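Kelch domain-containing protein (Colletotrichum graminicola M1.001, PDB 5C86) probably oxidises alcohols with molecular oxygen as a copper-dependent fungal alcohol oxidase of the AA5 family, crystallised here in its metal-free form. Local coordinates at residues T251-I256 / V268-N273; T109-M114 / K152-T157; V330-H335 / E360-G365; V284-G289 / W368-L373. All blocks are in the same frame, centred on the assembly; numbering follows the deposited sequence.

Interaction 1: residues T251-I256 / V268-N273; sequences TSNAHI and VQKLAN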
loop_
_atom_site.group_PDB
_atom_site.type_symbol
_atom_site.label_atom_id
_atom_site.label_comp_id
_atom_site.label_asym_id
_atom_site.label_seq_id
_atom_site.Cartn_x
_atom_site.Cartn_y
_atom_site.Cartn_z
ATOM N N THR A 251 -14.800 8.494 -10.847
ATOM C CA THR A 251 -15.261 7.457 -11.788
ATOM C C THR A 251 -15.256 6.063 -11.204
ATOM O O THR A 251 -14.741 5.827 -10.101
ATOM C CB THR A 251 -14.391 7.390 -13.044
ATOM O OG1 THR A 251 -13.179 6.650 -12.786
ATOM C CG2 THR A 251 -14.107 8.718 -13.601
ATOM N N SER A 252 -15.829 5.137 -11.975
ATOM C CA SER A 252 -15.821 3.758 -11.681
ATOM C C SER A 252 -14.976 3.044 -12.750
ATOM O O SER A 252 -15.148 1.832 -12.955
ATOM C CB SER A 252 -17.245 3.165 -11.585
ATOM O OG SER A 252 -17.989 3.497 -12.778
ATOM N N ASN A 253 -14.089 3.766 -13.415
ATOM C CA ASN A 253 -13.281 3.169 -14.470
ATOM C C ASN A 253 -12.275 2.198 -13.876
ATOM O O ASN A 253 -11.664 2.424 -12.838
ATOM C CB ASN A 253 -12.533 4.213 -15.281
ATOM C CG ASN A 253 -13.438 5.116 -16.099
ATOM O OD1 ASN A 253 -14.616 4.859 -16.303
ATOM N ND2 ASN A 253 -12.868 6.133 -16.597
ATOM N N ALA A 254 -12.058 1.085 -14.566
ATOM C CA ALA A 254 -11.264 -0.081 -14.083
ATOM C C ALA A 254 -10.355 -0.497 -15.280
ATOM O O ALA A 254 -10.854 -0.716 -16.388
ATOM C CB ALA A 254 -12.118 -1.155 -13.632
ATOM N N HIS A 255 -9.078 -0.662 -15.024
ATOM C CA HIS A 255 -8.081 -1.044 -16.051
ATOM C C HIS A 255 -7.103 -2.042 -15.474
ATOM O O HIS A 255 -6.858 -2.080 -14.247
ATOM C CB HIS A 255 -7.272 0.107 -16.604
ATOM C CG HIS A 255 -8.080 1.108 -17.334
ATOM N ND1 HIS A 255 -8.820 2.104 -16.707
ATOM C CD2 HIS A 255 -8.325 1.236 -18.667
ATOM C CE1 HIS A 255 -9.455 2.821 -17.637
ATOM N NE2 HIS A 255 -9.170 2.313 -18.832
ATOM N N ILE A 256 -6.589 -2.936 -16.331
ATOM C CA ILE A 256 -5.416 -3.728 -16.022
ATOM C C ILE A 256 -4.283 -3.312 -16.933
ATOM O O ILE A 256 -4.460 -3.318 -18.148
ATOM C CB ILE A 256 -5.692 -5.253 -16.159
ATOM C CG1 ILE A 256 -6.622 -5.787 -15.070
ATOM C CG2 ILE A 256 -4.352 -6.028 -16.240
ATOM C CD1 ILE A 256 -7.176 -7.185 -15.367
ATOM N N VAL A 268 -2.630 -1.624 -21.894
ATOM C CA VAL A 268 -3.788 -1.266 -21.061
ATOM C C VAL A 268 -5.051 -1.929 -21.544
ATOM O O VAL A 268 -5.432 -1.773 -22.722
ATOM C CB VAL A 268 -3.980 0.273 -21.024
ATOM C CG1 VAL A 268 -5.131 0.712 -20.118
ATOM C CG2 VAL A 268 -2.685 0.966 -20.638
ATOM N N GLN A 269 -5.708 -2.625 -20.657
ATOM C CA GLN A 269 -6.991 -3.254 -20.917
ATOM C C GLN A 269 -8.110 -2.640 -20.068
ATOM O O GLN A 269 -8.043 -2.632 -18.862
ATOM C CB GLN A 269 -6.916 -4.774 -20.571
ATOM C CG GLN A 269 -8.186 -5.535 -20.879
ATOM C CD GLN A 269 -8.465 -5.433 -22.364
ATOM O OE1 GLN A 269 -7.588 -5.789 -23.182
ATOM N NE2 GLN A 269 -9.622 -4.862 -22.729
ATOM N N LYS A 270 -9.085 -2.070 -20.703
ATOM C CA LYS A 270 -10.301 -1.629 -20.016
ATOM C C LYS A 270 -11.209 -2.718 -19.621
ATOM O O LYS A 270 -11.518 -3.658 -20.379
ATOM C CB LYS A 270 -11.008 -0.611 -20.889
ATOM C CG LYS A 270 -12.204 0.092 -20.242
ATOM C CD LYS A 270 -12.686 1.243 -21.119
ATOM C CE LYS A 270 -13.862 1.980 -20.469
ATOM N NZ LYS A 270 -13.740 2.680 -19.111
ATOM N N LEU A 271 -11.735 -2.698 -18.384
ATOM C CA LEU A 271 -12.634 -3.642 -17.895
ATOM C C LEU A 271 -14.020 -2.955 -17.817
ATOM O O LEU A 271 -14.122 -1.710 -17.971
ATOM C CB LEU A 271 -12.280 -4.029 -16.453
ATOM C CG LEU A 271 -10.788 -4.472 -16.292
ATOM C CD1 LEU A 271 -10.229 -4.211 -14.915
ATOM C CD2 LEU A 271 -10.817 -5.938 -16.660
ATOM N N ALA A 272 -15.048 -3.744 -17.567
ATOM C CA ALA A 272 -16.355 -3.218 -17.245
ATOM C C ALA A 272 -16.173 -2.341 -15.999
ATOM O O ALA A 272 -15.377 -2.683 -15.090
ATOM C CB ALA A 272 -17.361 -4.305 -16.995
ATOM N N ASN A 273 -16.871 -1.222 -15.955
ATOM C CA ASN A 273 -16.779 -0.382 -14.771
ATOM C C ASN A 273 -17.262 -1.088 -13.549
ATOM O O ASN A 273 -18.152 -1.961 -13.580
ATOM C CB ASN A 273 -17.626 0.867 -14.960
ATOM C CG ASN A 273 -16.937 1.906 -15.806
ATOM O OD1 ASN A 273 -16.300 1.623 -16.819
ATOM N ND2 ASN A 273 -16.976 3.166 -15.324
HETATM O O HOH W 1 -13.692 0.770 -17.009
#

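Interaction 2: residues T109-M114 / K152-T157; sequences TPLSNM and KANTWT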
loop_
_atom_site.group_PDB
_atom_site.type_symbol
_atom_site.label_atom_id
_atom_site.label_comp_id
_atom_site.label_asym_id
_atom_site.label_seq_id
_atom_site.Cartn_x
_atom_site.Cartn_y
_atom_site.Cartn_z
ATOM N N THR A 109 13.590 7.544 14.559
ATOM C CA THR A 109 14.853 8.296 14.540
ATOM C C THR A 109 15.096 9.017 13.224
ATOM O O THR A 109 14.563 8.651 12.181
ATOM C CB THR A 109 15.983 7.321 14.881
ATOM O OG1 THR A 109 16.161 6.354 13.813
ATOM C CG2 THR A 109 15.723 6.656 16.221
ATOM N N PRO A 110 15.981 10.022 13.175
ATOM C CA PRO A 110 16.163 10.759 11.980
ATOM C C PRO A 110 17.093 10.157 11.015
ATOM O O PRO A 110 18.073 9.516 11.365
ATOM C CB PRO A 110 16.770 12.126 12.484
ATOM C CG PRO A 110 17.457 11.716 13.705
ATOM C CD PRO A 110 16.565 10.712 14.348
ATOM N N LEU A 111 16.785 10.344 9.762
ATOM C CA LEU A 111 17.650 10.159 8.653
ATOM C C LEU A 111 17.937 11.477 8.007
ATOM O O LEU A 111 17.435 12.489 8.475
ATOM C CB LEU A 111 17.075 9.105 7.673
ATOM C CG LEU A 111 16.892 7.666 8.217
ATOM C CD1 LEU A 111 16.301 6.750 7.137
ATOM C CD2 LEU A 111 18.205 7.058 8.645
ATOM N N SER A 112 18.705 11.468 6.922
ATOM C CA SER A 112 19.096 12.693 6.229
ATOM C C SER A 112 17.847 13.399 5.726
ATOM O O SER A 112 16.943 12.733 5.183
ATOM C CB SER A 112 20.021 12.349 5.108
ATOM O OG SER A 112 20.444 13.469 4.304
ATOM N N ASN A 113 17.806 14.747 5.807
ATOM C CA ASN A 113 16.761 15.499 5.162
ATOM C C ASN A 113 16.775 15.265 3.665
ATOM O O ASN A 113 17.750 15.123 3.014
ATOM C CB ASN A 113 17.040 17.031 5.381
ATOM C CG ASN A 113 16.790 17.496 6.734
ATOM O OD1 ASN A 113 16.247 16.891 7.620
ATOM N ND2 ASN A 113 17.224 18.750 6.927
ATOM N N MET A 114 15.586 15.289 3.040
ATOM C CA MET A 114 15.473 15.319 1.586
ATOM C C MET A 114 16.105 16.568 0.949
ATOM O O MET A 114 16.237 17.584 1.673
ATOM C CB MET A 114 13.991 15.213 1.154
ATOM C CG MET A 114 13.364 13.822 1.360
ATOM S SD MET A 114 11.606 13.840 0.916
ATOM C CE MET A 114 10.835 14.842 2.127
ATOM N N LYS A 152 22.185 2.789 2.512
ATOM C CA LYS A 152 23.561 2.369 2.925
ATOM C C LYS A 152 24.452 3.563 3.104
ATOM O O LYS A 152 25.335 3.499 3.916
ATOM C CB LYS A 152 24.173 1.423 1.897
ATOM C CG LYS A 152 23.399 0.078 1.832
ATOM C CD LYS A 152 23.866 -0.840 0.677
ATOM C CE LYS A 152 23.780 -0.157 -0.712
ATOM N NZ LYS A 152 22.567 0.744 -1.005
ATOM N N ALA A 153 24.241 4.629 2.323
ATOM C CA ALA A 153 25.066 5.883 2.471
ATOM C C ALA A 153 24.370 7.015 3.222
ATOM O O ALA A 153 24.999 8.055 3.383
ATOM C CB ALA A 153 25.457 6.361 1.120
ATOM N N ASN A 154 23.118 6.828 3.698
ATOM C CA ASN A 154 22.201 7.868 4.243
ATOM C C ASN A 154 22.258 9.168 3.460
ATOM O O ASN A 154 22.445 10.236 4.068
ATOM C CB ASN A 154 22.460 8.068 5.746
ATOM C CG ASN A 154 21.484 9.020 6.476
ATOM O OD1 ASN A 154 20.264 9.127 6.274
ATOM N ND2 ASN A 154 22.066 9.750 7.401
ATOM N N THR A 155 22.134 9.074 2.150
ATOM C CA THR A 155 22.162 10.222 1.260
ATOM C C THR A 155 20.921 10.278 0.396
ATOM O O THR A 155 20.446 9.226 -0.042
ATOM C CB THR A 155 23.349 10.191 0.284
ATOM O OG1 THR A 155 23.246 9.038 -0.591
ATOM C CG2 THR A 155 24.647 10.157 1.047
ATOM N N TRP A 156 20.447 11.493 0.122
ATOM C CA TRP A 156 19.472 11.796 -0.918
ATOM C C TRP A 156 20.171 12.457 -2.073
ATOM O O TRP A 156 21.004 13.401 -1.818
ATOM C CB TRP A 156 18.416 12.753 -0.391
ATOM C CG TRP A 156 17.423 12.149 0.592
ATOM C CD1 TRP A 156 17.452 12.165 1.899
ATOM C CD2 TRP A 156 16.231 11.392 0.218
ATOM N NE1 TRP A 156 16.351 11.546 2.468
ATOM C CE2 TRP A 156 15.582 11.051 1.451
ATOM C CE3 TRP A 156 15.647 11.044 -1.001
ATOM C CZ2 TRP A 156 14.376 10.290 1.469
ATOM C CZ3 TRP A 156 14.462 10.294 -0.974
ATOM C CH2 TRP A 156 13.850 9.974 0.246
ATOM N N THR A 157 19.897 12.069 -3.282
ATOM C CA THR A 157 20.469 12.644 -4.482
ATOM C C THR A 157 19.308 13.051 -5.425
ATOM O O THR A 157 18.428 12.228 -5.728
ATOM C CB THR A 157 21.389 11.605 -5.122
ATOM O OG1 THR A 157 22.271 11.089 -4.102
ATOM C CG2 THR A 157 22.200 12.225 -6.267
HETATM O O HOH W 2 21.499 13.575 1.960
#

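Interaction 3: residues V330-H335 / E360-G365; sequences VPRNYH and ENHFDG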
loop_
_atom_site.group_PDB
_atom_site.type_symbol
_atom_site.label_atom_id
_atom_site.label_comp_id
_atom_site.label_asym_id
_atom_site.label_seq_id
_atom_site.Cartn_x
_atom_site.Cartn_y
_atom_site.Cartn_z
ATOM N N VAL A 330 -20.001 3.577 8.578
ATOM C CA VAL A 330 -19.207 4.778 8.677
ATOM C C VAL A 330 -18.580 5.107 7.310
ATOM O O VAL A 330 -17.869 4.271 6.757
ATOM C CB VAL A 330 -18.103 4.672 9.737
ATOM C CG1 VAL A 330 -17.268 5.920 9.838
ATOM C CG2 VAL A 330 -18.733 4.372 11.137
ATOM N N PRO A 331 -18.705 6.347 6.838
ATOM C CA PRO A 331 -18.019 6.730 5.554
ATOM C C PRO A 331 -16.525 6.601 5.704
ATOM O O PRO A 331 -15.965 6.934 6.760
ATOM C CB PRO A 331 -18.401 8.200 5.344
ATOM C CG PRO A 331 -19.660 8.307 6.100
ATOM C CD PRO A 331 -19.514 7.482 7.335
ATOM N N ARG A 332 -15.857 6.135 4.643
ATOM C CA ARG A 332 -14.399 6.060 4.601
ATOM C C ARG A 332 -13.927 6.828 3.386
ATOM O O ARG A 332 -13.638 6.243 2.365
ATOM C CB ARG A 332 -13.972 4.585 4.557
ATOM C CG ARG A 332 -14.413 3.736 5.775
ATOM C CD ARG A 332 -13.874 4.128 7.112
ATOM N NE ARG A 332 -14.438 3.263 8.190
ATOM C CZ ARG A 332 -14.435 3.566 9.497
ATOM N NH1 ARG A 332 -13.903 4.664 9.935
ATOM N NH2 ARG A 332 -14.998 2.734 10.349
ATOM N N ASN A 333 -13.835 8.133 3.563
ATOM C CA ASN A 333 -13.577 9.019 2.463
ATOM C C ASN A 333 -12.191 9.559 2.585
ATOM O O ASN A 333 -11.255 8.801 2.800
ATOM C CB ASN A 333 -14.677 10.112 2.332
ATOM C CG ASN A 333 -16.020 9.585 2.007
ATOM O OD1 ASN A 333 -16.205 8.454 1.562
ATOM N ND2 ASN A 333 -17.034 10.462 2.193
ATOM N N TYR A 334 -11.958 10.865 2.449
ATOM C CA TYR A 334 -10.601 11.411 2.609
ATOM C C TYR A 334 -10.034 11.055 3.986
ATOM O O TYR A 334 -10.731 11.110 4.986
ATOM C CB TYR A 334 -10.645 12.943 2.449
ATOM C CG TYR A 334 -9.316 13.579 2.212
ATOM C CD1 TYR A 334 -8.546 13.235 1.102
ATOM C CD2 TYR A 334 -8.791 14.594 3.022
ATOM C CE1 TYR A 334 -7.369 13.818 0.851
ATOM C CE2 TYR A 334 -7.544 15.196 2.717
ATOM C CZ TYR A 334 -6.854 14.795 1.620
ATOM O OH TYR A 334 -5.653 15.424 1.231
ATOM N N HIS A 335 -8.782 10.616 3.972
ATOM C CA HIS A 335 -8.006 10.216 5.141
ATOM C C HIS A 335 -8.387 8.865 5.721
ATOM O O HIS A 335 -7.989 8.574 6.852
ATOM C CB HIS A 335 -7.974 11.328 6.213
ATOM C CG HIS A 335 -7.134 12.495 5.824
ATOM N ND1 HIS A 335 -7.160 13.677 6.531
ATOM C CD2 HIS A 335 -6.201 12.668 4.869
ATOM C CE1 HIS A 335 -6.280 14.507 6.030
ATOM N NE2 HIS A 335 -5.685 13.938 5.019
ATOM N N GLU A 360 -16.742 14.693 11.234
ATOM C CA GLU A 360 -16.082 13.869 10.194
ATOM C C GLU A 360 -14.912 13.052 10.735
ATOM O O GLU A 360 -14.367 12.266 9.963
ATOM C CB GLU A 360 -15.653 14.747 9.009
ATOM C CG GLU A 360 -16.873 15.177 8.211
ATOM C CD GLU A 360 -17.616 16.363 8.831
ATOM O OE1 GLU A 360 -16.930 17.206 9.473
ATOM O OE2 GLU A 360 -18.859 16.447 8.648
ATOM N N ASN A 361 -14.439 13.234 11.970
ATOM C CA ASN A 361 -13.365 12.427 12.493
ATOM C C ASN A 361 -13.874 11.035 12.805
ATOM O O ASN A 361 -14.896 10.822 13.514
ATOM C CB ASN A 361 -12.879 12.951 13.807
ATOM C CG ASN A 361 -12.065 14.142 13.699
ATOM O OD1 ASN A 361 -11.324 14.417 12.717
ATOM N ND2 ASN A 361 -12.075 14.885 14.808
ATOM N N HIS A 362 -13.195 10.027 12.228
ATOM C CA HIS A 362 -13.530 8.648 12.557
ATOM C C HIS A 362 -12.322 7.958 13.148
ATOM O O HIS A 362 -11.320 7.664 12.444
ATOM C CB HIS A 362 -14.023 7.981 11.279
ATOM C CG HIS A 362 -15.194 8.668 10.681
ATOM N ND1 HIS A 362 -16.372 8.841 11.383
ATOM C CD2 HIS A 362 -15.373 9.289 9.484
ATOM C CE1 HIS A 362 -17.221 9.531 10.649
ATOM N NE2 HIS A 362 -16.653 9.792 9.490
ATOM N N PHE A 363 -12.343 7.708 14.463
ATOM C CA PHE A 363 -11.168 7.134 15.170
ATOM C C PHE A 363 -11.163 5.600 15.031
ATOM O O PHE A 363 -10.347 4.931 15.577
ATOM C CB PHE A 363 -11.111 7.552 16.665
ATOM C CG PHE A 363 -10.884 9.029 16.898
ATOM C CD1 PHE A 363 -11.972 9.914 16.817
ATOM C CD2 PHE A 363 -9.637 9.518 17.197
ATOM C CE1 PHE A 363 -11.760 11.282 17.041
ATOM C CE2 PHE A 363 -9.422 10.865 17.418
ATOM C CZ PHE A 363 -10.525 11.717 17.322
ATOM N N ASP A 364 -12.175 5.090 14.396
ATOM C CA ASP A 364 -12.459 3.699 14.428
ATOM C C ASP A 364 -12.185 3.030 13.045
ATOM O O ASP A 364 -11.871 3.667 12.050
ATOM C CB ASP A 364 -13.873 3.484 14.844
ATOM C CG ASP A 364 -14.869 3.888 13.760
ATOM O OD1 ASP A 364 -14.630 4.874 13.044
ATOM O OD2 ASP A 364 -15.852 3.144 13.553
ATOM N N GLY A 365 -12.268 1.705 13.108
ATOM C CA GLY A 365 -12.318 0.881 11.932
ATOM C C GLY A 365 -12.638 -0.515 12.339
ATOM O O GLY A 365 -13.019 -0.756 13.483
#

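Interaction 4: residues V284-G289 / W368-L373; sequences VVMPDG and WSPPYL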
loop_
_atom_site.group_PDB
_atom_site.type_symbol
_atom_site.label_atom_id
_atom_site.label_comp_id
_atom_site.label_asym_id
_atom_site.label_seq_id
_atom_site.Cartn_x
_atom_site.Cartn_y
_atom_site.Cartn_z
ATOM N N VAL A 284 -6.809 -3.179 -1.798
ATOM C CA VAL A 284 -5.951 -4.110 -1.093
ATOM C C VAL A 284 -5.900 -5.412 -1.855
ATOM O O VAL A 284 -6.921 -6.033 -2.079
ATOM C CB VAL A 284 -6.427 -4.330 0.358
ATOM C CG1 VAL A 284 -5.555 -5.383 1.049
ATOM C CG2 VAL A 284 -6.378 -3.018 1.151
ATOM N N VAL A 285 -4.686 -5.868 -2.191
ATOM C CA VAL A 285 -4.506 -7.199 -2.781
ATOM C C VAL A 285 -4.429 -8.275 -1.696
ATOM O O VAL A 285 -3.770 -8.088 -0.699
ATOM C CB VAL A 285 -3.344 -7.312 -3.796
ATOM C CG1 VAL A 285 -2.001 -7.149 -3.190
ATOM C CG2 VAL A 285 -3.369 -8.657 -4.567
ATOM N N MET A 286 -5.144 -9.357 -1.918
ATOM C CA MET A 286 -5.239 -10.512 -1.048
ATOM C C MET A 286 -4.417 -11.705 -1.545
ATOM O O MET A 286 -4.022 -11.748 -2.719
ATOM C CB MET A 286 -6.702 -10.852 -0.946
ATOM C CG MET A 286 -7.456 -9.892 -0.020
ATOM S SD MET A 286 -9.244 -10.108 -0.256
ATOM C CE MET A 286 -9.341 -9.365 -1.655
ATOM N N PRO A 287 -4.179 -12.689 -0.669
ATOM C CA PRO A 287 -3.284 -13.775 -1.090
ATOM C C PRO A 287 -3.726 -14.550 -2.294
ATOM O O PRO A 287 -2.817 -15.093 -2.977
ATOM C CB PRO A 287 -3.234 -14.714 0.127
ATOM C CG PRO A 287 -4.115 -14.126 1.116
ATOM C CD PRO A 287 -4.358 -12.688 0.792
ATOM N N ASP A 288 -5.001 -14.670 -2.574
ATOM C CA ASP A 288 -5.470 -15.348 -3.756
ATOM C C ASP A 288 -5.470 -14.546 -4.991
ATOM O O ASP A 288 -5.892 -15.039 -6.042
ATOM C CB ASP A 288 -6.915 -15.814 -3.550
ATOM C CG ASP A 288 -7.895 -14.732 -3.174
ATOM O OD1 ASP A 288 -7.524 -13.560 -3.090
ATOM O OD2 ASP A 288 -9.106 -15.088 -2.968
ATOM N N GLY A 289 -5.014 -13.297 -4.939
ATOM C CA GLY A 289 -4.933 -12.452 -6.137
ATOM C C GLY A 289 -6.114 -11.596 -6.397
ATOM O O GLY A 289 -6.060 -10.735 -7.244
ATOM N N TRP A 368 -12.208 -6.667 7.993
ATOM C CA TRP A 368 -13.103 -7.419 7.147
ATOM C C TRP A 368 -12.487 -8.802 6.845
ATOM O O TRP A 368 -11.336 -8.887 6.429
ATOM C CB TRP A 368 -13.388 -6.738 5.811
ATOM C CG TRP A 368 -14.306 -7.433 4.915
ATOM C CD1 TRP A 368 -15.670 -7.692 5.099
ATOM C CD2 TRP A 368 -14.003 -7.947 3.605
ATOM N NE1 TRP A 368 -16.159 -8.371 4.074
ATOM C CE2 TRP A 368 -15.169 -8.536 3.105
ATOM C CE3 TRP A 368 -12.805 -8.025 2.836
ATOM C CZ2 TRP A 368 -15.234 -9.101 1.834
ATOM C CZ3 TRP A 368 -12.885 -8.557 1.608
ATOM C CH2 TRP A 368 -14.036 -9.173 1.111
ATOM N N SER A 369 -13.252 -9.834 7.095
ATOM C CA SER A 369 -12.857 -11.195 6.778
ATOM C C SER A 369 -13.409 -11.518 5.423
ATOM O O SER A 369 -14.659 -11.605 5.195
ATOM C CB SER A 369 -13.399 -12.217 7.810
ATOM O OG SER A 369 -12.792 -12.095 9.036
ATOM N N PRO A 370 -12.518 -11.781 4.416
ATOM C CA PRO A 370 -13.025 -12.106 3.130
ATOM C C PRO A 370 -13.716 -13.490 2.989
ATOM O O PRO A 370 -13.562 -14.330 3.888
ATOM C CB PRO A 370 -11.742 -12.038 2.193
ATOM C CG PRO A 370 -10.792 -11.244 2.963
ATOM C CD PRO A 370 -11.041 -11.599 4.408
ATOM N N PRO A 371 -14.402 -13.763 1.876
ATOM C CA PRO A 371 -15.075 -15.086 1.656
ATOM C C PRO A 371 -14.135 -16.264 1.836
ATOM O O PRO A 371 -14.596 -17.329 2.255
ATOM C CB PRO A 371 -15.576 -15.004 0.241
ATOM C CG PRO A 371 -15.783 -13.547 0.027
ATOM C CD PRO A 371 -14.689 -12.836 0.765
ATOM N N TYR A 372 -12.821 -16.143 1.546
ATOM C CA TYR A 372 -11.981 -17.298 1.615
ATOM C C TYR A 372 -11.760 -17.742 3.061
ATOM O O TYR A 372 -11.097 -18.787 3.271
ATOM C CB TYR A 372 -10.605 -17.049 0.901
ATOM C CG TYR A 372 -9.788 -15.850 1.298
ATOM C CD1 TYR A 372 -9.621 -15.391 2.595
ATOM C CD2 TYR A 372 -9.073 -15.179 0.322
ATOM C CE1 TYR A 372 -8.864 -14.304 2.940
ATOM C CE2 TYR A 372 -8.296 -14.046 0.660
ATOM C CZ TYR A 372 -8.205 -13.608 1.952
ATOM O OH TYR A 372 -7.438 -12.499 2.266
ATOM N N LEU A 373 -12.226 -17.027 4.070
ATOM C CA LEU A 373 -12.120 -17.489 5.463
ATOM C C LEU A 373 -13.383 -18.216 5.887
ATOM O O LEU A 373 -13.416 -18.617 7.057
ATOM C CB LEU A 373 -11.827 -16.319 6.407
ATOM C CG LEU A 373 -10.501 -15.562 6.151
ATOM C CD1 LEU A 373 -10.305 -14.507 7.234
ATOM C CD2 LEU A 373 -9.324 -16.508 6.136
#

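Interaction 1: residues T251-I256 / V268-N273
Ile256 and Gln269 form a hydrogen-bonded antiparallel pair in the beta hairpin that ends one four-stranded blade of the Kelch propeller: Ile256 N donates a hydrogen bond to Gln269 O at 2.9 Å, and Gln269 N returns a bond to Ile256 O. The next pair, His255 with Lys270, is non-hydrogen-bonded, and beyond it Leu271 N bonds Ala254 O. On the histidine side the imidazole is packed against aliphatic groups, with His255 CD2 3.5 Å from Val268 CG1, a branch brought there by lying opposite its backbone N (chi1 -177°). On the other face Leu271 CD1 rests 3.8 Å from Ala254 CB and 3.9 Å from Ile256 CG1; the small alanine lets the leucine sit close to the strand. Beyond the paired residues, side chains make the bonds. Asn273 ND2 donates to Ser252 OG at 2.8 Å and to a lone pair of Asn253 OD1 at 3.1 Å, the two amide planes standing 81° apart. Further out, Asp218 accepts from Asn253 ND2, which fixes the amide so that OD1 faces Asn273, while Thr251 OG1 takes the N-H of Asn253 in an ST turn. A water accepts from Ala254 N and, at 2.8 Å, from Lys270 NZ.

Interaction 2: residues T109-M114 / K152-T157
From Leu111 to Met114 the backbone runs nearly parallel to Asn154-Trp156, only 9° apart end to end, with the CA atoms of Ser112 and Asn154 6.1 Å from each other, so side chains must bridge the gap. In Asn154 a chi1 of -174° swings CG away from the backbone N and across to the other segment, where OD1 takes the N-H of Ser112 at 2.9 Å; the donor is somewhat tilted from the carbonyl plane. The same oxygen is bonded to Tyr149 OH, so two partners grip it. Asparagine suits the spot for a second reason: with positive phi it opens the G1 beta bulge that Asn154 and Thr155 make facing Asp150. Strands 109-111 and 155-158 are the last strands of two successive Kelch propeller blades, and the chain leaving the first blade is thereby held against the outer strand of the second. Trp156 lies further along. Its NE1 lies 3.0 Å from Ser112 O, which sits at the ring edge near its plane, in a weak, bent bond (129°); Thr95 OG1 also bonds that oxygen. Met114 lies over the six-membered ring on one indole face: its CG is 3.7 Å from the centroid, a CH-pi contact, and SD follows at 4.7 Å, a Met-aromatic contact over the same ring. Beside the serine hydroxyl, a water 2.6 Å from Ser112 OG accepts the backbone N-H of Trp156.

Interaction 3: residues V330-H335 / E360-G365
Val330 lays one methyl over the imidazole of His362, in the loop leading into the blade where strand 5-11 pairs with strand 364-369 and closes the propeller ring. The trans chi1 of Val330 (180°) sets CG1 3.5 Å from the ring centroid in a CH-pi contact; on the opposite face Glu360 O lies toward the rim. Asp305 bonds His362 NE2 and fixes the ring's rotation. Pro331 adds its carbonyl, with O 3.6 Å from His362 CD2. Arg332 then bends back at chi2 (-63°) and carries its guanidinium to Asp364. Arg332 NH1 forms a salt bridge with Asp364 OD1 at 3.2 Å, in the guanidinium plane but from above the carboxylate plane, and Arg332 NH2 adds a weak bond to Asp364 OD2 at 3.3 Å; the flat groups are turned 50° against each other. Gly350 O is a second acceptor for NH1, which helps to satisfy this buried charge, and Gly365, without a side chain, lets its CA come 3.6 Å from Arg332 NH2. Past Asn333, Tyr334 OH bonds Tyr120 OH, and His335, a copper ligand in the metal-bound enzyme though no copper is present here, has its ND1 hydrogen-bonded to Gly352 O.

Interaction 4: residues V284-G289 / W368-L373
Tyr372 slots its ring edge against the turn Met286-Gly289, a type I beta turn between strands 282-285 and 291-294 of one propeller blade, while its own short 3-10 segment follows strand 364-369 of the next. The contact thus packs neighbouring blades together. With chi1 at 53° the ring is directed at the turn, and three residues of the turn line it. Asp288 OD2 lies 3.3 Å from Tyr372 CD2, near the ring plane, the carboxylate turned 68° from the ring; a weakly positive C-H edge is a reasonable neighbour for an anion, although the firmer partner of Asp288 is Lys290. Pro287 crosses the end of the ring at about a right angle, CD 3.4 Å from Tyr372 OH. That buried hydroxyl is satisfied by Ala344 O.

Met286 is the second large contributor. Its CB sits 3.9 Å from Tyr372 CE2, close to the ring plane, and its chain bends at chi3. The sulfur comes to 5.0 Å from the tyrosine centroid, an oblique Met-aromatic contact, and to 3.7 Å from Pro370 CG. Flexible and unbranched, methionine can fill this irregular angle between rings; Trp368 CZ3, 4.4 Å from Met286 SD, bounds it on a further side. Pro287 also meets Phe464 and Met466, joining the turn to strand 459-466 of the early-set domain. Gly289, at a phi of 93° that favours glycine, closes the turn: its N donates to Met286 O at 2.9 Å.

In the fold
All four contacts lie in or at the edge of the propeller and follow its ring of blades. Interaction 2 ties two early blades, interaction 1 finishes a later one, interaction 4 packs the following blade on the closing blade, and interaction 3 ties the loop entering the closing blade to that blade's strand 364-369. Interactions 3 and 4 share this strand at its two ends, their centres 22 Å apart. Interactions 1 and 2 lie on opposite sides of the chain's centre, 39 Å between centres. The residues that bind copper in the metal-bound enzyme, Tyr120, His335 and His423, relate to them unequally: 330-335 contains His335, the side chain of Met114 in interaction 2 is about 11 Å from that of Tyr120, and interactions 1 and 4 are structural packing away from the site.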